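Local coordinates for protein toll (Drosophila melanogaster, PDB 4LXR) that acts as the cell-surface receptor for cleaved spaetzle, switching on Toll signalling in antifungal immunity and in dorsal-ventral patterning of the embryo, at residues E270-N276 with L297-A301; I225-E231 with N248-F254; I680-P686 with T705-F709; V667-L672 with P686-L692. All coordinates share one frame; numbering follows the deposited sequence.

Contact 1: E270-N276 with L297-A301; sequences EVRLMNN and LRLRA. With NAG (2-acetamido-2-deoxy-beta-D-glucopyranose), chain D.
Met274 and Arg298 each turn CG beside their own backbone N (chi1 -55° and -45°), which lays the two side chains alongside one another, with Met274 CG 3.6 Å from Arg298 CB. A further bend at chi2 (-64°) carries the Arg298 guanidinium out to a glycan, where NH2 donates in the guanidinium plane to NAG (chain D) O7 at 3.0 Å. Arg298 NH1 bonds Ser321 of the next repeat. A water takes the NE hydrogen of Arg298 at 2.8 Å and donates to Glu270 OE1, the same oxygen that forms a salt bridge with Arg272 NE at 2.8 Å. Beneath these groups, strands 270-273 and 296-299 of leucine-rich repeats 6 and 7 run parallel, joined by Leu273 N to Arg298 O at 2.7 Å and Arg300 N to Leu273 O at 2.9 Å. On the other face Val271 CB packs against Leu297 CD2. Beyond the strands, Asn275 OD1 lies over one face of the Arg300 guanidinium, while Asn275 ND2 bonds Asn59 of a spaetzle chain. One carboxylate oxygen thus serves two arginines, directly and through water, and probably helps to hold both guanidinium groups in place on a surface that meets both ligand and sugar.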
# COMPACT_ATOMS: atom_id res chain seq x y z
N GLU A 270 -19.89 -25.54 0.36
CA GLU A 270 -18.85 -24.79 -0.35
C GLU A 270 -18.32 -25.62 -1.51
O GLU A 270 -18.02 -26.81 -1.34
CB GLU A 270 -17.69 -24.39 0.59
CG GLU A 270 -16.42 -23.88 -0.14
CD GLU A 270 -15.52 -22.98 0.73
OE1 GLU A 270 -14.57 -22.37 0.17
OE2 GLU A 270 -15.74 -22.87 1.95
N VAL A 271 -18.26 -25.02 -2.70
CA VAL A 271 -17.59 -25.64 -3.85
C VAL A 271 -16.53 -24.69 -4.40
O VAL A 271 -16.77 -23.49 -4.54
CB VAL A 271 -18.60 -26.03 -4.97
CG1 VAL A 271 -17.85 -26.63 -6.15
CG2 VAL A 271 -19.65 -27.03 -4.43
N ARG A 272 -15.34 -25.24 -4.67
CA ARG A 272 -14.23 -24.51 -5.28
C ARG A 272 -13.87 -25.12 -6.63
O ARG A 272 -13.53 -26.31 -6.72
CB ARG A 272 -13.00 -24.55 -4.38
CG ARG A 272 -13.11 -23.74 -3.11
CD ARG A 272 -12.00 -24.14 -2.14
NE ARG A 272 -12.17 -23.50 -0.83
CZ ARG A 272 -11.22 -23.44 0.09
NH1 ARG A 272 -10.03 -23.97 -0.16
NH2 ARG A 272 -11.46 -22.84 1.25
N LEU A 273 -13.97 -24.31 -7.68
CA LEU A 273 -13.40 -24.67 -8.97
C LEU A 273 -12.54 -23.49 -9.43
O LEU A 273 -12.96 -22.68 -10.25
CB LEU A 273 -14.47 -25.02 -10.01
CG LEU A 273 -13.94 -25.84 -11.19
CD1 LEU A 273 -14.98 -26.76 -11.79
CD2 LEU A 273 -13.33 -24.99 -12.29
N MET A 274 -11.32 -23.43 -8.89
CA MET A 274 -10.41 -22.31 -9.12
C MET A 274 -9.25 -22.74 -10.00
O MET A 274 -8.82 -23.88 -9.95
CB MET A 274 -9.88 -21.82 -7.77
CG MET A 274 -11.00 -21.45 -6.77
SD MET A 274 -10.42 -21.41 -5.08
CE MET A 274 -9.25 -20.04 -5.18
N ASN A 275 -8.74 -21.82 -10.82
CA ASN A 275 -7.53 -22.07 -11.59
C ASN A 275 -7.59 -23.34 -12.43
O ASN A 275 -6.65 -24.14 -12.47
CB ASN A 275 -6.31 -22.09 -10.69
CG ASN A 275 -6.09 -20.77 -10.01
OD1 ASN A 275 -5.98 -19.73 -10.68
ND2 ASN A 275 -6.06 -20.79 -8.68
N ASN A 276 -8.72 -23.53 -13.10
CA ASN A 276 -8.78 -24.55 -14.11
C ASN A 276 -7.68 -24.23 -15.13
O ASN A 276 -7.43 -23.06 -15.45
CB ASN A 276 -10.17 -24.52 -14.73
CG ASN A 276 -10.49 -25.78 -15.51
OD1 ASN A 276 -10.70 -26.85 -14.94
ND2 ASN A 276 -10.57 -25.65 -16.83
N LEU A 297 -19.03 -20.02 -3.02
CA LEU A 297 -18.57 -20.47 -4.32
C LEU A 297 -17.32 -19.72 -4.75
O LEU A 297 -17.25 -18.50 -4.62
CB LEU A 297 -19.66 -20.33 -5.36
CG LEU A 297 -20.85 -21.26 -5.09
CD1 LEU A 297 -22.05 -20.83 -5.85
CD2 LEU A 297 -20.50 -22.71 -5.45
N ARG A 298 -16.32 -20.47 -5.23
CA ARG A 298 -15.10 -19.90 -5.80
C ARG A 298 -14.94 -20.49 -7.17
O ARG A 298 -14.71 -21.70 -7.31
CB ARG A 298 -13.86 -20.25 -4.98
CG ARG A 298 -14.01 -20.11 -3.47
CD ARG A 298 -14.27 -18.67 -3.04
NE ARG A 298 -14.19 -18.57 -1.58
CZ ARG A 298 -14.51 -17.49 -0.89
NH1 ARG A 298 -14.94 -16.39 -1.50
NH2 ARG A 298 -14.39 -17.50 0.43
N LEU A 299 -15.03 -19.65 -8.19
CA LEU A 299 -15.10 -20.11 -9.56
C LEU A 299 -14.19 -19.24 -10.41
O LEU A 299 -14.42 -18.04 -10.59
CB LEU A 299 -16.55 -20.03 -10.06
CG LEU A 299 -17.61 -20.76 -9.21
CD1 LEU A 299 -19.03 -20.34 -9.62
CD2 LEU A 299 -17.45 -22.30 -9.29
N ARG A 300 -13.13 -19.86 -10.93
CA ARG A 300 -12.17 -19.17 -11.77
C ARG A 300 -11.65 -20.19 -12.77
O ARG A 300 -10.90 -21.11 -12.40
CB ARG A 300 -11.03 -18.60 -10.93
CG ARG A 300 -9.95 -17.95 -11.79
CD ARG A 300 -8.58 -18.01 -11.18
NE ARG A 300 -7.63 -17.24 -11.97
CZ ARG A 300 -6.82 -16.32 -11.45
NH1 ARG A 300 -6.85 -16.08 -10.15
NH2 ARG A 300 -5.99 -15.64 -12.23
N ALA A 301 -12.05 -20.04 -14.02
CA ALA A 301 -11.75 -21.05 -15.03
C ALA A 301 -11.88 -20.50 -16.46
O ALA A 301 -12.17 -21.26 -17.39
CB ALA A 301 -12.68 -22.23 -14.83
C1 NAG D . -18.20 -13.58 2.97
C2 NAG D . -16.93 -13.83 3.80
C3 NAG D . -16.97 -13.03 5.10
C4 NAG D . -17.28 -11.56 4.82
C5 NAG D . -18.53 -11.43 3.96
C6 NAG D . -18.84 -10.00 3.55
C7 NAG D . -15.82 -16.00 3.50
C8 NAG D . -15.75 -17.43 3.94
N2 NAG D . -16.74 -15.25 4.10
O3 NAG D . -15.73 -13.16 5.77
O4 NAG D . -17.51 -10.90 6.06
O5 NAG D . -18.35 -12.17 2.75
O6 NAG D . -17.73 -9.36 2.94
O7 NAG D . -15.07 -15.55 2.63
O HOH W 1 -13.35 -20.08 0.56

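Contact 2: I225-E231 with N248-F254; sequences IHDNGIE and NLSANLF
Leu253, Ile230 and His226 bury the most surface in this contact between the turns that follow the strands of leucine-rich repeats 4 and 5. Leu253 spreads over the preceding turn: its N donates to Ile230 O at 2.7 Å, CD1 rests 3.6 Å from Gly229 O, and Glu231 CG crosses its CB. Ile230 faces inward. With CG2 anti to the backbone N, that methyl comes alongside the Phe254 ring, 3.7 Å from CE1, while Ile230 CB and CG1 lie along the Asn252 amide and Ile230 O sits over the centre of the ring. His226, on which both spaetzle chains pack, presses CB against Ser250 O at 3.2 Å; its ring, bonded through ND1 to Asp224, is turned 30° from the Asn248 amide. Between these groups Asn252 forms one rung of the asparagine ladder of the fold. OD1 accepts from Asn228 N at 2.8 Å and from Ile230 N at 3.1 Å, on opposite faces of its plane, and ND2 donates to Ile225 O at 3.3 Å and to Leu249 O. A leucine in place of Asn252 would probably leave the buried amides of Asn228 and Ile230 without their acceptor. Asn228 repeats the pattern toward Leu201 and Leu206, and strands 222-224 and 246-248 lead into these turns, with 270-273 next in the row.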
# COMPACT_ATOMS: atom_id res chain seq x y z
N ILE A 225 -9.93 -32.95 -4.54
CA ILE A 225 -9.25 -33.59 -5.63
C ILE A 225 -8.66 -32.57 -6.59
O ILE A 225 -8.53 -32.84 -7.78
CB ILE A 225 -10.17 -34.58 -6.41
CG1 ILE A 225 -11.49 -33.92 -6.83
CG2 ILE A 225 -10.47 -35.81 -5.55
CD1 ILE A 225 -12.42 -34.84 -7.66
N HIS A 226 -8.29 -31.40 -6.06
CA HIS A 226 -7.63 -30.40 -6.88
C HIS A 226 -6.30 -30.89 -7.45
O HIS A 226 -5.66 -31.76 -6.87
CB HIS A 226 -7.54 -29.03 -6.18
CG HIS A 226 -6.41 -28.87 -5.19
ND1 HIS A 226 -6.60 -29.00 -3.83
CD2 HIS A 226 -5.13 -28.46 -5.36
CE1 HIS A 226 -5.46 -28.75 -3.20
NE2 HIS A 226 -4.55 -28.42 -4.11
N ASP A 227 -5.95 -30.38 -8.63
CA ASP A 227 -4.71 -30.73 -9.33
C ASP A 227 -4.51 -32.25 -9.52
O ASP A 227 -3.52 -32.82 -9.07
CB ASP A 227 -3.49 -30.12 -8.61
CG ASP A 227 -2.19 -30.44 -9.31
OD1 ASP A 227 -2.17 -30.46 -10.56
OD2 ASP A 227 -1.19 -30.70 -8.61
N ASN A 228 -5.47 -32.89 -10.19
CA ASN A 228 -5.36 -34.30 -10.50
C ASN A 228 -5.36 -34.54 -11.99
O ASN A 228 -5.59 -35.66 -12.42
CB ASN A 228 -6.51 -35.09 -9.87
CG ASN A 228 -6.13 -35.67 -8.53
OD1 ASN A 228 -5.54 -36.75 -8.47
ND2 ASN A 228 -6.43 -34.96 -7.45
N GLY A 229 -5.13 -33.49 -12.78
CA GLY A 229 -5.13 -33.61 -14.23
C GLY A 229 -6.45 -34.15 -14.77
O GLY A 229 -6.46 -34.79 -15.81
N ILE A 230 -7.55 -33.91 -14.06
CA ILE A 230 -8.87 -34.43 -14.46
C ILE A 230 -9.46 -33.64 -15.63
O ILE A 230 -9.56 -32.40 -15.57
CB ILE A 230 -9.87 -34.42 -13.27
CG1 ILE A 230 -9.35 -35.30 -12.13
CG2 ILE A 230 -11.25 -34.91 -13.72
CD1 ILE A 230 -10.32 -35.35 -10.94
N GLU A 231 -9.84 -34.34 -16.70
CA GLU A 231 -10.38 -33.69 -17.90
C GLU A 231 -11.91 -33.70 -17.92
O GLU A 231 -12.53 -32.74 -18.36
CB GLU A 231 -9.86 -34.37 -19.17
CG GLU A 231 -8.41 -34.08 -19.46
CD GLU A 231 -7.86 -34.93 -20.58
OE1 GLU A 231 -8.66 -35.52 -21.33
OE2 GLU A 231 -6.62 -35.00 -20.71
N ASN A 248 -13.59 -29.73 -3.57
CA ASN A 248 -12.60 -28.95 -4.29
C ASN A 248 -12.17 -29.62 -5.60
O ASN A 248 -11.55 -30.68 -5.59
CB ASN A 248 -11.38 -28.63 -3.41
CG ASN A 248 -10.47 -27.56 -4.05
OD1 ASN A 248 -10.73 -27.09 -5.14
ND2 ASN A 248 -9.42 -27.17 -3.34
N LEU A 249 -12.51 -28.96 -6.71
CA LEU A 249 -12.22 -29.46 -8.04
C LEU A 249 -11.18 -28.61 -8.76
O LEU A 249 -11.03 -28.72 -9.99
CB LEU A 249 -13.49 -29.43 -8.89
CG LEU A 249 -14.71 -30.20 -8.38
CD1 LEU A 249 -15.89 -30.06 -9.35
CD2 LEU A 249 -14.37 -31.67 -8.17
N SER A 250 -10.46 -27.76 -8.02
CA SER A 250 -9.58 -26.75 -8.61
C SER A 250 -8.39 -27.35 -9.38
O SER A 250 -8.07 -28.53 -9.26
CB SER A 250 -9.04 -25.77 -7.55
OG SER A 250 -10.09 -25.09 -6.88
N ALA A 251 -7.75 -26.50 -10.17
CA ALA A 251 -6.49 -26.82 -10.83
C ALA A 251 -6.57 -28.11 -11.63
O ALA A 251 -5.62 -28.88 -11.67
CB ALA A 251 -5.34 -26.86 -9.81
N ASN A 252 -7.70 -28.35 -12.27
CA ASN A 252 -7.85 -29.48 -13.16
C ASN A 252 -7.97 -29.03 -14.62
O ASN A 252 -7.63 -27.88 -14.95
CB ASN A 252 -9.02 -30.38 -12.72
CG ASN A 252 -8.66 -31.25 -11.52
OD1 ASN A 252 -7.74 -32.07 -11.60
ND2 ASN A 252 -9.36 -31.06 -10.40
N LEU A 253 -8.43 -29.91 -15.49
CA LEU A 253 -8.37 -29.66 -16.92
C LEU A 253 -9.75 -29.74 -17.60
O LEU A 253 -9.86 -30.23 -18.73
CB LEU A 253 -7.42 -30.68 -17.58
CG LEU A 253 -5.98 -30.70 -17.05
CD1 LEU A 253 -5.22 -31.92 -17.56
CD2 LEU A 253 -5.26 -29.44 -17.47
N PHE A 254 -10.79 -29.26 -16.92
CA PHE A 254 -12.15 -29.39 -17.47
C PHE A 254 -12.39 -28.47 -18.66
O PHE A 254 -12.03 -27.29 -18.62
CB PHE A 254 -13.22 -29.09 -16.42
CG PHE A 254 -13.15 -29.99 -15.22
CD1 PHE A 254 -13.64 -31.30 -15.28
CD2 PHE A 254 -12.61 -29.52 -14.03
CE1 PHE A 254 -13.58 -32.13 -14.17
CE2 PHE A 254 -12.56 -30.35 -12.91
CZ PHE A 254 -13.05 -31.65 -12.98
O HOH W 2 -3.95 -30.65 -13.12

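Contact 3: I680-P686 with T705-F709; sequences IDVDQLP and TVLGF
Leu685 and Phe709 meet where successive leucine-rich repeats, repeats 17 and 18, pack in the second, C-terminal solenoid of the receptor ectodomain. The short 3-10 turn 682-684 of one repeat lies beside helix 704-710 of the next. No hydrogen bond crosses, so the join rests on shape and apolar surface. The aromatic contacts centre on the Phe709 ring, which CG, anti to the backbone N (chi1 179°), swings across to the turn. Leu685 CD1 makes a CH-pi contact over its face, 4.0 Å from the ring centroid and 20° off the normal, and Leu685 CB touches CZ at 3.7 Å. Val682 CG2 meets the same ring obliquely at CD2, 3.8 Å away, and Arg717 adds a cation-pi contact. Purely aliphatic packing is looser: Val706 CG2 lies 4.2 Å from Ile680 CG2, and Val706 CG1 approaches Leu685 CD1. Val682 crosses Thr705 at about a right angle, CG1 coming 3.3 Å from Thr705 OG1. Polar bonds serve the turn itself. Asp681 OD1 accepts from Asp683 N at 3.1 Å through its anti lone pair, an Asx turn, and Gln684 OE1 takes the Asp681 N-H from above its carbonyl plane; together they fix the shape of the loop that offers Val682 and Leu685 to the helix. At the far end of the ring, Pro686 O lies in the ring plane at its edge, 3.3 Å from Phe709 CZ.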
# COMPACT_ATOMS: atom_id res chain seq x y z
N ILE A 680 19.77 69.74 -10.89
CA ILE A 680 18.53 69.20 -10.37
C ILE A 680 17.64 70.31 -9.86
O ILE A 680 18.01 71.04 -8.93
CB ILE A 680 18.76 68.23 -9.20
CG1 ILE A 680 19.71 67.10 -9.59
CG2 ILE A 680 17.43 67.67 -8.72
CD1 ILE A 680 19.12 66.09 -10.58
N ASP A 681 16.46 70.44 -10.43
CA ASP A 681 15.48 71.38 -9.91
C ASP A 681 14.51 70.62 -9.03
O ASP A 681 14.13 69.49 -9.34
CB ASP A 681 14.73 72.08 -11.03
CG ASP A 681 14.21 73.44 -10.61
OD1 ASP A 681 13.18 73.49 -9.89
OD2 ASP A 681 14.82 74.46 -10.99
N VAL A 682 14.10 71.25 -7.93
CA VAL A 682 13.11 70.66 -7.03
C VAL A 682 11.78 70.37 -7.75
O VAL A 682 11.04 69.46 -7.35
CB VAL A 682 12.88 71.58 -5.80
CG1 VAL A 682 12.27 72.91 -6.25
CG2 VAL A 682 12.00 70.89 -4.77
N ASP A 683 11.46 71.11 -8.81
CA ASP A 683 10.23 70.85 -9.55
C ASP A 683 10.38 69.72 -10.57
O ASP A 683 9.46 69.44 -11.34
CB ASP A 683 9.64 72.13 -10.17
CG ASP A 683 10.58 72.80 -11.16
OD1 ASP A 683 11.15 72.11 -12.04
OD2 ASP A 683 10.74 74.04 -11.07
N GLN A 684 11.54 69.08 -10.55
CA GLN A 684 11.78 67.86 -11.31
C GLN A 684 11.68 66.64 -10.39
O GLN A 684 11.86 65.52 -10.84
CB GLN A 684 13.15 67.89 -11.97
CG GLN A 684 13.26 68.80 -13.19
CD GLN A 684 14.71 69.06 -13.58
OE1 GLN A 684 15.64 68.81 -12.81
NE2 GLN A 684 14.91 69.56 -14.79
N LEU A 685 11.42 66.87 -9.11
CA LEU A 685 11.43 65.78 -8.13
C LEU A 685 10.03 65.34 -7.74
O LEU A 685 9.30 66.11 -7.13
CB LEU A 685 12.22 66.17 -6.89
CG LEU A 685 13.69 66.52 -7.11
CD1 LEU A 685 14.32 67.01 -5.82
CD2 LEU A 685 14.44 65.31 -7.67
N PRO A 686 9.66 64.09 -8.07
CA PRO A 686 8.34 63.56 -7.72
C PRO A 686 8.03 63.71 -6.23
O PRO A 686 8.92 63.61 -5.38
CB PRO A 686 8.41 62.09 -8.15
CG PRO A 686 9.83 61.84 -8.56
CD PRO A 686 10.42 63.17 -8.92
N THR A 705 16.95 74.72 -2.24
CA THR A 705 15.59 74.24 -2.40
C THR A 705 15.52 72.71 -2.54
O THR A 705 14.59 72.06 -2.05
CB THR A 705 14.88 74.93 -3.57
OG1 THR A 705 13.54 74.44 -3.66
CG2 THR A 705 15.60 74.66 -4.88
N VAL A 706 16.53 72.13 -3.19
CA VAL A 706 16.60 70.68 -3.32
C VAL A 706 16.97 70.05 -1.98
O VAL A 706 16.45 69.00 -1.61
CB VAL A 706 17.61 70.25 -4.39
CG1 VAL A 706 17.86 68.75 -4.32
CG2 VAL A 706 17.09 70.64 -5.76
N LEU A 707 17.85 70.72 -1.24
CA LEU A 707 18.28 70.23 0.06
C LEU A 707 17.12 70.25 1.05
O LEU A 707 17.01 69.36 1.89
CB LEU A 707 19.46 71.06 0.59
CG LEU A 707 20.68 71.11 -0.34
CD1 LEU A 707 21.77 72.03 0.20
CD2 LEU A 707 21.23 69.70 -0.59
N GLY A 708 16.25 71.26 0.94
CA GLY A 708 15.07 71.34 1.79
C GLY A 708 14.13 70.17 1.54
O GLY A 708 13.61 69.57 2.48
N PHE A 709 13.94 69.85 0.26
CA PHE A 709 13.13 68.71 -0.17
C PHE A 709 13.67 67.40 0.41
O PHE A 709 12.91 66.55 0.88
CB PHE A 709 13.14 68.68 -1.70
CG PHE A 709 12.38 67.53 -2.31
CD1 PHE A 709 12.96 66.27 -2.43
CD2 PHE A 709 11.09 67.72 -2.81
CE1 PHE A 709 12.26 65.21 -3.01
CE2 PHE A 709 10.39 66.67 -3.39
CZ PHE A 709 10.98 65.42 -3.49

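Contact 4: V667-L672 with P686-L692; sequences VTSLHL and PTNLTHL. With NAG (2-acetamido-2-deoxy-beta-D-glucopyranose), chain K.
A short parallel strand contact, strand 669-671 beside 691-693, joins two adjoining rungs of the C-terminal leucine-rich solenoid, with Leu670 opposite Leu692 and bonded to His691. Leu670 N donates to His691 O at 3.0 Å, a nearly straight bond (175°). Two residues earlier, Thr668 O receives Thr690 N at 2.9 Å. Where the chains diverge toward the type I turn Pro686-Leu689, a water bridges the gap, donating to Val667 O and accepting from Asn688 N. On the inner face Leu670 is gripped from several directions: Leu692 CD1 lies alongside at 3.7 Å from its CD1, Leu689 CD1 crosses at about a right angle to touch CG at 3.8 Å, and Pro686 CD reaches its CD1. The other face bears the histidines. His691 CG is anti to the backbone N (chi1 178°), which brings CD2 to within 3.6 Å of His671 CE1; the rings meet obliquely, planes 40° apart, while Ser669 OG sits 3.5 Å from His691 CB. An alanine in place of His691 is likely to deprive His671 of its ring neighbour on this side and leave a gap where the imidazole lay against Ser669 OG. Asn688, its ND2 covalently joined to NAG (chain K) C1, sends the glycan outward from the turn, and the sugar also bonds Ser666. In the strand order this pair is flanked by 643-647, whose His647 stacks on His671 and whose Met644 N binds Thr668 OG1, and by 718-720 beyond strand 691-693.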
# COMPACT_ATOMS: atom_id res chain seq x y z
N VAL A 667 6.40 58.28 -8.90
CA VAL A 667 7.62 57.55 -8.59
C VAL A 667 8.05 57.79 -7.14
O VAL A 667 8.07 58.94 -6.68
CB VAL A 667 8.77 58.00 -9.53
CG1 VAL A 667 10.13 57.53 -8.98
CG2 VAL A 667 8.53 57.50 -10.95
N THR A 668 8.38 56.72 -6.43
CA THR A 668 8.84 56.84 -5.05
C THR A 668 10.35 56.61 -4.92
O THR A 668 10.95 56.93 -3.90
CB THR A 668 8.08 55.88 -4.12
OG1 THR A 668 8.38 54.53 -4.48
CG2 THR A 668 6.60 56.11 -4.22
N SER A 669 10.95 56.06 -5.96
CA SER A 669 12.37 55.72 -5.91
C SER A 669 12.99 56.03 -7.26
O SER A 669 12.61 55.44 -8.28
CB SER A 669 12.54 54.24 -5.60
OG SER A 669 13.62 54.02 -4.72
N LEU A 670 13.94 56.96 -7.27
CA LEU A 670 14.68 57.29 -8.48
C LEU A 670 16.09 56.74 -8.38
O LEU A 670 16.87 57.14 -7.52
CB LEU A 670 14.76 58.80 -8.69
CG LEU A 670 13.54 59.49 -9.31
CD1 LEU A 670 13.68 61.02 -9.26
CD2 LEU A 670 13.34 58.99 -10.74
N HIS A 671 16.42 55.81 -9.27
CA HIS A 671 17.73 55.18 -9.30
C HIS A 671 18.42 55.63 -10.57
O HIS A 671 18.22 55.05 -11.65
CB HIS A 671 17.59 53.65 -9.26
CG HIS A 671 16.74 53.16 -8.13
ND1 HIS A 671 17.27 52.78 -6.91
CD2 HIS A 671 15.40 53.04 -8.01
CE1 HIS A 671 16.29 52.41 -6.10
NE2 HIS A 671 15.14 52.56 -6.74
N LEU A 672 19.23 56.68 -10.44
CA LEU A 672 19.78 57.37 -11.59
C LEU A 672 21.30 57.31 -11.64
O LEU A 672 21.92 58.11 -12.34
CB LEU A 672 19.32 58.83 -11.57
CG LEU A 672 17.81 59.01 -11.38
CD1 LEU A 672 17.46 60.47 -11.13
CD2 LEU A 672 17.05 58.46 -12.60
N PRO A 686 9.66 64.09 -8.07
CA PRO A 686 8.34 63.56 -7.72
C PRO A 686 8.03 63.71 -6.23
O PRO A 686 8.92 63.61 -5.38
CB PRO A 686 8.41 62.09 -8.15
CG PRO A 686 9.83 61.84 -8.56
CD PRO A 686 10.42 63.17 -8.92
N THR A 687 6.76 63.95 -5.93
CA THR A 687 6.35 64.37 -4.59
C THR A 687 6.39 63.25 -3.54
O THR A 687 6.64 63.50 -2.37
CB THR A 687 4.96 65.07 -4.65
OG1 THR A 687 5.08 66.40 -4.15
CG2 THR A 687 3.89 64.31 -3.86
N ASN A 688 6.16 62.01 -3.97
CA ASN A 688 6.18 60.88 -3.04
C ASN A 688 7.55 60.23 -2.90
O ASN A 688 7.69 59.16 -2.29
CB ASN A 688 5.13 59.83 -3.45
CG ASN A 688 3.73 60.31 -3.22
OD1 ASN A 688 3.47 61.05 -2.27
ND2 ASN A 688 2.80 59.90 -4.08
N LEU A 689 8.56 60.89 -3.47
CA LEU A 689 9.94 60.39 -3.48
C LEU A 689 10.51 60.17 -2.09
O LEU A 689 10.40 61.05 -1.23
CB LEU A 689 10.85 61.37 -4.25
CG LEU A 689 12.13 60.80 -4.88
CD1 LEU A 689 11.78 59.77 -5.97
CD2 LEU A 689 13.00 61.90 -5.44
N THR A 690 11.13 59.01 -1.87
CA THR A 690 11.78 58.71 -0.59
C THR A 690 13.23 58.27 -0.80
O THR A 690 13.97 58.05 0.16
CB THR A 690 11.06 57.60 0.20
OG1 THR A 690 11.20 56.36 -0.50
CG2 THR A 690 9.56 57.92 0.37
N HIS A 691 13.63 58.13 -2.05
CA HIS A 691 15.00 57.73 -2.37
C HIS A 691 15.44 58.38 -3.68
O HIS A 691 14.73 58.33 -4.71
CB HIS A 691 15.09 56.20 -2.43
CG HIS A 691 16.45 55.68 -2.80
ND1 HIS A 691 17.48 55.60 -1.89
CD2 HIS A 691 16.94 55.22 -3.97
CE1 HIS A 691 18.55 55.11 -2.48
NE2 HIS A 691 18.25 54.87 -3.75
N LEU A 692 16.60 59.02 -3.65
CA LEU A 692 17.14 59.69 -4.82
C LEU A 692 18.60 59.33 -4.96
O LEU A 692 19.45 59.78 -4.18
CB LEU A 692 16.99 61.22 -4.69
CG LEU A 692 17.45 62.13 -5.83
CD1 LEU A 692 16.59 61.92 -7.08
CD2 LEU A 692 17.42 63.62 -5.39
C1 NAG K . 1.49 60.04 -3.50
C2 NAG K . 0.40 60.13 -4.57
C3 NAG K . -0.96 60.31 -3.90
C4 NAG K . -1.21 59.19 -2.91
C5 NAG K . -0.06 59.09 -1.91
C6 NAG K . -0.17 57.89 -1.00
C7 NAG K . 0.98 61.01 -6.79
C8 NAG K . 1.21 62.24 -7.61
N2 NAG K . 0.66 61.21 -5.50
O3 NAG K . -1.99 60.33 -4.89
O4 NAG K . -2.43 59.43 -2.21
O5 NAG K . 1.19 58.96 -2.60
O6 NAG K . 0.26 56.70 -1.65
O7 NAG K . 1.09 59.88 -7.26
O HOH W 3 6.12 60.80 -6.54

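How the contacts relate
Contacts 1 and 2 lie in consecutive repeats of the N-terminal solenoid, their centres 10 Å apart. They touch directly: Ala251 N and Met274 O are 2.8 Å apart, and Asn276 ND2 is 2.8 Å from Phe254 O, both probable hydrogen bonds. Both spaetzle chains pack on this pair, which therefore forms part of the ligand-binding surface. Contacts 3 and 4 form a second pair, with centres 11 Å apart; they share Pro686 and meet through Leu685 CD2 and Leu692 CD1 at 4.1 Å. Centres of the two pairs are 85 to 103 Å apart, on opposite sides of the chain's centre, and no spaetzle chain touches contacts 3 or 4.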